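Local coordinates for CELL WALL surface anchor family protein (Streptococcus pneumoniae, PDB 2WW8) that serves as a pilus adhesin in host cell recognition, probably through a metal-binding domain resembling those of integrins, at residues A[483-486]-A[487-490]. Sequence-based numbering, arbitrary orientation.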
ATOM      1  N   ILE A 483      -2.333 -35.421  69.178  1.00  8.41           N
ATOM      2  CA  ILE A 483      -2.514 -35.239  70.615  1.00  9.39           C
ATOM      3  C   ILE A 483      -3.990 -34.855  70.867  1.00  8.77           C
ATOM      4  O   ILE A 483      -4.507 -33.958  70.208  1.00 11.35           O
ATOM      5  CB  ILE A 483      -1.550 -34.162  71.160  1.00 11.15           C
ATOM      6  CG1 ILE A 483      -0.072 -34.611  70.944  1.00 15.29           C
ATOM      7  CG2 ILE A 483      -1.864 -33.817  72.645  1.00 12.02           C
ATOM      8  CD1 ILE A 483       0.880 -33.464  71.039  1.00 18.07           C
ATOM      9  N   GLY A 484      -4.668 -35.578  71.729  1.00  6.74           N
ATOM     10  CA  GLY A 484      -6.024 -35.213  72.087  1.00  8.53           C
ATOM     11  C   GLY A 484      -6.781 -36.512  72.202  1.00  9.49           C
ATOM     12  O   GLY A 484      -6.182 -37.520  72.592  1.00  7.66           O
ATOM     13  N   ASP A 485      -8.081 -36.499  71.894  1.00  9.42           N
ATOM     14  CA  ASP A 485      -8.943 -37.676  72.100  1.00  7.71           C
ATOM     15  C   ASP A 485     -10.181 -37.621  71.174  1.00  7.99           C
ATOM     16  O   ASP A 485     -10.456 -36.555  70.564  1.00  6.59           O
ATOM     17  CB  ASP A 485      -9.328 -37.769  73.565  1.00  6.44           C
ATOM     18  CG  ASP A 485     -10.236 -36.613  74.013  1.00 12.54           C
ATOM     19  OD1 ASP A 485     -11.405 -36.473  73.537  1.00 12.43           O
ATOM     20  OD2 ASP A 485      -9.798 -35.830  74.885  1.00 10.47           O
ATOM     21  N   PRO A 486     -10.923 -38.738  71.046  1.00  8.24           N
ATOM     22  CA  PRO A 486     -12.086 -38.769  70.151  1.00  9.69           C
ATOM     23  C   PRO A 486     -13.255 -37.847  70.559  1.00 10.17           C
ATOM     24  O   PRO A 486     -14.133 -37.571  69.739  1.00 10.07           O
ATOM     25  CB  PRO A 486     -12.551 -40.224  70.206  1.00 10.42           C
ATOM     26  CG  PRO A 486     -11.405 -40.984  70.791  1.00 11.91           C
ATOM     27  CD  PRO A 486     -10.760 -40.025  71.746  1.00  9.48           C
ATOM     28  N   ILE A 487     -13.290 -37.374  71.797  1.00  9.20           N
ATOM     29  CA  ILE A 487     -14.381 -36.514  72.251  1.00  8.02           C
ATOM     30  C   ILE A 487     -14.120 -35.033  71.974  1.00 10.75           C
ATOM     31  O   ILE A 487     -15.011 -34.345  71.455  1.00 10.71           O
ATOM     32  CB  ILE A 487     -14.652 -36.769  73.708  1.00  8.70           C
ATOM     33  CG1 ILE A 487     -15.399 -38.113  73.784  1.00  7.39           C
ATOM     34  CG2 ILE A 487     -15.457 -35.613  74.315  1.00  9.02           C
ATOM     35  CD1 ILE A 487     -15.665 -38.695  75.166  1.00  7.01           C
ATOM     36  N   ASN A 488     -12.904 -34.571  72.291  1.00 10.09           N
ATOM     37  CA  ASN A 488     -12.455 -33.189  72.200  1.00  9.13           C
ATOM     38  C   ASN A 488     -11.709 -32.924  70.947  1.00  9.50           C
ATOM     39  O   ASN A 488     -11.459 -31.777  70.590  1.00 11.51           O
ATOM     40  CB  ASN A 488     -11.608 -32.870  73.436  1.00 11.14           C
ATOM     41  CG  ASN A 488     -12.423 -32.966  74.706  1.00  8.99           C
ATOM     42  OD1 ASN A 488     -13.450 -32.264  74.856  1.00 12.29           O
ATOM     43  ND2 ASN A 488     -12.002 -33.837  75.646  1.00  7.78           N
ATOM     44  N   GLY A 489     -11.339 -33.975  70.224  1.00  7.92           N
ATOM     45  CA  GLY A 489     -10.505 -33.783  69.071  1.00  6.71           C
ATOM     46  C   GLY A 489      -9.114 -33.480  69.591  1.00  7.46           C
ATOM     47  O   GLY A 489      -8.821 -33.805  70.738  1.00  6.45           O
ATOM     48  N   GLY A 490      -8.267 -32.864  68.765  1.00  8.29           N
ATOM     49  CA  GLY A 490      -6.876 -32.600  69.144  1.00  8.36           C
ATOM     50  C   GLY A 490      -6.115 -31.794  68.109  1.00  9.42           C
ATOM     51  O   GLY A 490      -6.687 -30.924  67.439  1.00  8.53           O
TER
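A tight β-hairpin reverses the chain here through Pro486, Ile487 and Asn488, closed by the antiparallel hydrogen-bonded pair Asp485 and Gly489, and Asp485 folds its carboxylate back over the loop in an Asx turn. Asp485 N reaches Gly489 O at 3.0 Å, nearly straight; the return bond, Gly489 N to Asp485 O, is short but strongly bent and weak. With CG between its own backbone N and carbonyl carbon (chi1 67°), Asp485 can offer OD1 to two successive amides: Ile487 N at 2.7 Å on the anti lone pair, and Asn488 N, also at 2.7 Å, from the syn side and tilted out of the carboxylate plane. The other oxygen, OD2, takes Asn488 ND2 at 3.1 Å on its syn lone pair, close to the amide plane, although carboxylate and amide planes stand 71° apart. Three donors thus fix the rotation of the carboxylate. Pro486 suits the first loop position because its ring holds phi near the turn's value. Gly489 takes a positive phi (74°), which glycine reaches without strain. A CB on Gly484 would strike Gly489 O and Gly490 CA, and its backbone angles also suit glycine alone; one on Gly490 would strike Ile483 O. This surface hairpin follows helix 469-477 and leads into strand 489-496: Ile483 shares a backbone hydrogen bond with Tyr491 and touches Trp493, while Gly490 shares one with Val467 of strand 461-467.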